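Local coordinates for protein proliferating cell nuclear antigen (PDB 3P91) that probably acts as a ring-shaped sliding clamp on DNA that raises the processivity of DNA polymerase delta during replication, at residues 146-151 / 172-177; 150-155 / 213-218. All blocks are in the same frame, centred on the assembly; numbering follows the deposited sequence.

Both contacts are buried and both use helix 145-158 in the C-terminal half of the chain, overlapping at Lys-150 and Ile-151. Contact 1 (146-151 / 172-177) sets the helix on a strand of the four-stranded sheet and is purely aliphatic and aromatic, with longer side chains meeting by their ends. Contact 2 (150-155 / 213-218) lays the same helix beside helix 212-218, where small side chains allow a much closer approach and a water bridges polar atoms. Their centres lie about 8 Å apart. Phe-148 of contact 1 reaches Ile-215 of contact 2, while Phe-155 turns back to strand 171-177, so the two interfaces adjoin, contact 1 wholly apolar and contact 2 partly polar.

Contact 1 (146-151 / 172-177); sequences AEFLKI and VTLTTK
The ring of Phe-148 receives Leu-174 at its edge: methyl CD2 of Leu-174 lies near the ring plane, 4.4 Å from Phe-148 CE1, so this is packing against the rim and not over a face. Phe-148 CZ, at the far end of the ring, also meets methyl CG2 of Ile-215 on helix 212-218, which comes in from somewhat off the ring plane. The ring gets there because CG of Phe-148 stands anti to the backbone N (chi1 -179°), which carries its far end toward the strand although the side chain does not start out in that direction.

Ile-151, one helical turn further on, completes the helix side. Its branch methyl CG2 is 4.5 Å from the same Leu-174 CD2, and its terminal CD1 lies as far, 4.5 Å, from Leu-174 CD1. Both methyls of the leucine are thus engaged, and CD2 sits where Phe-148 and Ile-151 converge. These are light van der Waals contacts made by side-chain ends, with Ile-151 CA and Leu-174 CA 8.8 Å apart.

The arrangement is that of a helix laid on a beta sheet, with one strand side chain directed between Phe-148 and Ile-151, residues i and i+3 of the helix. Phe-155, further along helix 145-158, also packs on Leu-174, and Leu-187 of strand 181-188 adjoins it. Thr-173 and Thr-175 alternate to the other side of strand 171-177, where they touch Cys-184. At the helix start Phe-148 also rests on Leu-143 of strand 139-144, so the contact ties helix 145-158 to the four-stranded sheet beside the strand that leads into it.

Contact 2 (150-155 / 213-218); sequences KITKDF and KQISEF
Thr-152 carries the first helix's whole share of this contact, meeting Ile-215 and Ser-216 on helix 212-218. Ahead of it in sequence, Lys-150 lies elsewhere on the helix: its NZ forms a salt bridge of 3.1 Å to Asp-154 OD1, one turn later, using the syn lone pair of the carboxylate, and also bonds Ala-86 O of a second subunit.

At Thr-152 the helices come very close, with Thr-152 CA and Ser-216 CA 4.9 Å apart. Thr-152 CB lies 3.6 Å from Ser-216 CA, so the threonine packs directly on the serine backbone. Methyl CG2 of Thr-152 meets the branch methyl of Ile-215 (CG2 to CG2, 3.9 Å), the two side chains crossing at about a right angle. With chi1 at 60°, OG1 sits between the threonine's backbone N and carbonyl carbon and bonds Leu-149 O in its own helix. A water donates to Thr-152 OG1 at 2.7 Å and to Ser-216 O at 2.5 Å, joining the helices where the two oxygens do not bond directly. Ser-216 OG is likewise tied back to its own helix, at Leu-212 O.

Asp-154 packs on Ala-86 of the second subunit, and Phe-155 turns its ring away from helix 212-218, toward Thr-176 of strand 171-177. Small facing residues make this a close helix-helix packing within the paired helices characteristic of a sliding-clamp domain. Ala-219 also touches Thr-152, while Ile-215 packs on Leu-253 of strand 247-253, joining helix 212-218 to the large sheet.

Contact 1 (146-151 / 172-177)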
loop_
_atom_site.group_PDB
_atom_site.type_symbol
_atom_site.label_atom_id
_atom_site.label_comp_id
_atom_site.label_asym_id
_atom_site.label_seq_id
_atom_site.Cartn_x
_atom_site.Cartn_y
_atom_site.Cartn_z
ATOM N N ALA A 146 -3.760 14.347 -15.497
ATOM C CA ALA A 146 -3.148 13.154 -14.931
ATOM C C ALA A 146 -1.753 12.901 -15.507
ATOM O O ALA A 146 -0.857 12.443 -14.797
ATOM C CB ALA A 146 -4.045 11.951 -15.149
ATOM N N GLU A 147 -1.570 13.197 -16.790
ATOM C CA GLU A 147 -0.251 13.087 -17.407
ATOM C C GLU A 147 0.641 14.205 -16.899
ATOM O O GLU A 147 1.838 14.017 -16.702
ATOM C CB GLU A 147 -0.341 13.137 -18.933
ATOM N N PHE A 148 0.056 15.372 -16.673
ATOM C CA PHE A 148 0.826 16.469 -16.111
ATOM C C PHE A 148 1.271 16.173 -14.680
ATOM O O PHE A 148 2.358 16.569 -14.257
ATOM C CB PHE A 148 0.044 17.776 -16.151
ATOM C CG PHE A 148 0.814 18.937 -15.612
ATOM C CD1 PHE A 148 1.883 19.457 -16.319
ATOM C CD2 PHE A 148 0.495 19.490 -14.389
ATOM C CE1 PHE A 148 2.605 20.523 -15.821
ATOM C CE2 PHE A 148 1.215 20.547 -13.886
ATOM C CZ PHE A 148 2.268 21.069 -14.602
ATOM N N LEU A 149 0.429 15.478 -13.931
ATOM C CA LEU A 149 0.784 15.121 -12.571
ATOM C C LEU A 149 1.936 14.121 -12.573
ATOM O O LEU A 149 2.896 14.246 -11.808
ATOM C CB LEU A 149 -0.424 14.538 -11.847
ATOM C CG LEU A 149 -0.152 13.988 -10.452
ATOM C CD1 LEU A 149 0.559 15.021 -9.596
ATOM C CD2 LEU A 149 -1.451 13.547 -9.824
ATOM N N LYS A 150 1.837 13.123 -13.437
ATOM C CA LYS A 150 2.876 12.109 -13.528
ATOM C C LYS A 150 4.220 12.785 -13.692
ATOM O O LYS A 150 5.209 12.419 -13.055
ATOM C CB LYS A 150 2.618 11.203 -14.725
ATOM C CG LYS A 150 3.698 10.182 -14.953
ATOM C CD LYS A 150 3.506 9.486 -16.285
ATOM C CE LYS A 150 4.261 8.165 -16.323
ATOM N NZ LYS A 150 5.664 8.304 -15.836
ATOM N N ILE A 151 4.233 13.792 -14.556
ATOM C CA ILE A 151 5.455 14.478 -14.897
ATOM C C ILE A 151 6.007 15.219 -13.700
ATOM O O ILE A 151 7.181 15.094 -13.383
ATOM C CB ILE A 151 5.232 15.445 -16.046
ATOM C CG1 ILE A 151 4.813 14.668 -17.294
ATOM C CG2 ILE A 151 6.493 16.247 -16.308
ATOM C CD1 ILE A 151 4.585 15.541 -18.507
ATOM N N VAL A 172 5.721 21.621 -26.415
ATOM C CA VAL A 172 5.980 22.072 -25.060
ATOM C C VAL A 172 7.176 21.306 -24.532
ATOM O O VAL A 172 7.355 20.135 -24.844
ATOM C CB VAL A 172 4.799 21.789 -24.133
ATOM C CG1 VAL A 172 5.161 22.169 -22.708
ATOM C CG2 VAL A 172 3.564 22.536 -24.603
ATOM N N THR A 173 7.986 21.968 -23.723
ATOM C CA THR A 173 9.220 21.383 -23.249
ATOM C C THR A 173 9.336 21.597 -21.754
ATOM O O THR A 173 9.095 22.693 -21.260
ATOM C CB THR A 173 10.419 22.007 -23.959
ATOM O OG1 THR A 173 10.298 21.783 -25.369
ATOM C CG2 THR A 173 11.713 21.390 -23.465
ATOM N N LEU A 174 9.681 20.535 -21.036
ATOM C CA LEU A 174 9.723 20.587 -19.587
ATOM C C LEU A 174 11.053 20.075 -19.126
ATOM O O LEU A 174 11.427 18.946 -19.423
ATOM C CB LEU A 174 8.608 19.744 -18.983
ATOM C CG LEU A 174 7.196 20.115 -19.426
ATOM C CD1 LEU A 174 6.661 19.058 -20.369
ATOM C CD2 LEU A 174 6.288 20.264 -18.242
ATOM N N THR A 175 11.765 20.908 -18.386
ATOM C CA THR A 175 13.134 20.608 -18.025
ATOM C C THR A 175 13.399 20.761 -16.531
ATOM O O THR A 175 12.950 21.717 -15.904
ATOM C CB THR A 175 14.091 21.506 -18.821
ATOM O OG1 THR A 175 14.138 21.054 -20.178
ATOM C CG2 THR A 175 15.488 21.462 -18.238
ATOM N N THR A 176 14.113 19.791 -15.971
ATOM C CA THR A 176 14.714 19.918 -14.651
ATOM C C THR A 176 16.069 19.201 -14.659
ATOM O O THR A 176 16.265 18.238 -15.402
ATOM C CB THR A 176 13.789 19.379 -13.524
ATOM O OG1 THR A 176 14.271 19.819 -12.248
ATOM C CG2 THR A 176 13.722 17.866 -13.537
ATOM N N LYS A 177 17.010 19.703 -13.864
ATOM C CA LYS A 177 18.335 19.108 -13.738
ATOM C C LYS A 177 18.629 18.866 -12.266
ATOM O O LYS A 177 18.676 19.807 -11.478
ATOM C CB LYS A 177 19.403 20.030 -14.338
#

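Contact 2 (150-155 / 213-218)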
loop_
_atom_site.group_PDB
_atom_site.type_symbol
_atom_site.label_atom_id
_atom_site.label_comp_id
_atom_site.label_asym_id
_atom_site.label_seq_id
_atom_site.Cartn_x
_atom_site.Cartn_y
_atom_site.Cartn_z
ATOM N N LYS A 150 1.837 13.123 -13.437
ATOM C CA LYS A 150 2.876 12.109 -13.528
ATOM C C LYS A 150 4.220 12.785 -13.692
ATOM O O LYS A 150 5.209 12.419 -13.055
ATOM C CB LYS A 150 2.618 11.203 -14.725
ATOM C CG LYS A 150 3.698 10.182 -14.953
ATOM C CD LYS A 150 3.506 9.486 -16.285
ATOM C CE LYS A 150 4.261 8.165 -16.323
ATOM N NZ LYS A 150 5.664 8.304 -15.836
ATOM N N ILE A 151 4.233 13.792 -14.556
ATOM C CA ILE A 151 5.455 14.478 -14.897
ATOM C C ILE A 151 6.007 15.219 -13.700
ATOM O O ILE A 151 7.181 15.094 -13.383
ATOM C CB ILE A 151 5.232 15.445 -16.046
ATOM C CG1 ILE A 151 4.813 14.668 -17.294
ATOM C CG2 ILE A 151 6.493 16.247 -16.308
ATOM C CD1 ILE A 151 4.585 15.541 -18.507
ATOM N N THR A 152 5.164 15.989 -13.028
ATOM C CA THR A 152 5.609 16.682 -11.826
ATOM C C THR A 152 6.218 15.673 -10.855
ATOM O O THR A 152 7.213 15.955 -10.186
ATOM C CB THR A 152 4.471 17.513 -11.156
ATOM O OG1 THR A 152 3.384 16.660 -10.782
ATOM C CG2 THR A 152 3.953 18.559 -12.106
ATOM N N LYS A 153 5.636 14.477 -10.816
ATOM C CA LYS A 153 6.055 13.445 -9.874
ATOM C C LYS A 153 7.437 12.922 -10.199
ATOM O O LYS A 153 8.296 12.819 -9.323
ATOM C CB LYS A 153 5.058 12.290 -9.869
ATOM N N ASP A 154 7.657 12.582 -11.460
ATOM C CA ASP A 154 8.964 12.098 -11.866
ATOM C C ASP A 154 9.994 13.181 -11.626
ATOM O O ASP A 154 11.075 12.918 -11.115
ATOM C CB ASP A 154 8.960 11.715 -13.336
ATOM C CG ASP A 154 8.034 10.557 -13.635
ATOM O OD1 ASP A 154 7.542 10.481 -14.783
ATOM O OD2 ASP A 154 7.801 9.722 -12.732
ATOM N N PHE A 155 9.639 14.407 -11.989
ATOM C CA PHE A 155 10.526 15.554 -11.821
ATOM C C PHE A 155 10.946 15.815 -10.378
ATOM O O PHE A 155 12.091 16.166 -10.125
ATOM C CB PHE A 155 9.898 16.808 -12.442
ATOM C CG PHE A 155 10.214 16.975 -13.900
ATOM C CD1 PHE A 155 10.103 15.904 -14.772
ATOM C CD2 PHE A 155 10.632 18.196 -14.400
ATOM C CE1 PHE A 155 10.405 16.049 -16.116
ATOM C CE2 PHE A 155 10.934 18.347 -15.744
ATOM C CZ PHE A 155 10.815 17.271 -16.603
ATOM N N LYS A 213 8.476 22.560 -6.186
ATOM C CA LYS A 213 7.635 22.160 -5.060
ATOM C C LYS A 213 6.199 22.616 -5.256
ATOM O O LYS A 213 5.262 21.875 -4.973
ATOM C CB LYS A 213 8.179 22.703 -3.739
ATOM N N GLN A 214 6.032 23.836 -5.746
ATOM C CA GLN A 214 4.712 24.419 -5.943
ATOM C C GLN A 214 3.986 23.754 -7.076
ATOM O O GLN A 214 2.830 23.368 -6.946
ATOM C CB GLN A 214 4.854 25.889 -6.300
ATOM C CG GLN A 214 5.621 26.662 -5.284
ATOM C CD GLN A 214 4.789 26.917 -4.082
ATOM O OE1 GLN A 214 3.657 27.390 -4.194
ATOM N NE2 GLN A 214 5.321 26.585 -2.917
ATOM N N ILE A 215 4.666 23.668 -8.211
ATOM C CA ILE A 215 4.081 23.096 -9.406
ATOM C C ILE A 215 3.590 21.714 -9.045
ATOM O O ILE A 215 2.426 21.376 -9.257
ATOM C CB ILE A 215 5.119 22.998 -10.538
ATOM C CG1 ILE A 215 5.718 24.371 -10.843
ATOM C CG2 ILE A 215 4.501 22.387 -11.783
ATOM C CD1 ILE A 215 4.697 25.409 -11.230
ATOM N N SER A 216 4.485 20.931 -8.453
ATOM C CA SER A 216 4.193 19.542 -8.138
ATOM C C SER A 216 3.081 19.384 -7.092
ATOM O O SER A 216 2.330 18.409 -7.135
ATOM C CB SER A 216 5.466 18.814 -7.700
ATOM O OG SER A 216 5.809 19.154 -6.370
ATOM N N GLU A 217 2.975 20.331 -6.160
ATOM C CA GLU A 217 1.877 20.325 -5.189
ATOM C C GLU A 217 0.587 20.779 -5.863
ATOM O O GLU A 217 -0.486 20.253 -5.593
ATOM C CB GLU A 217 2.199 21.214 -3.983
ATOM N N PHE A 218 0.699 21.758 -6.753
ATOM C CA PHE A 218 -0.449 22.262 -7.487
ATOM C C PHE A 218 -1.022 21.168 -8.359
ATOM O O PHE A 218 -2.235 21.023 -8.474
ATOM C CB PHE A 218 -0.039 23.425 -8.397
ATOM C CG PHE A 218 0.359 24.669 -7.662
ATOM C CD1 PHE A 218 0.110 24.808 -6.307
ATOM C CD2 PHE A 218 0.977 25.712 -8.338
ATOM C CE1 PHE A 218 0.479 25.959 -5.634
ATOM C CE2 PHE A 218 1.350 26.865 -7.671
ATOM C CZ PHE A 218 1.101 26.987 -6.317
HETATM O O HOH W 1 3.161 16.236 -8.125
#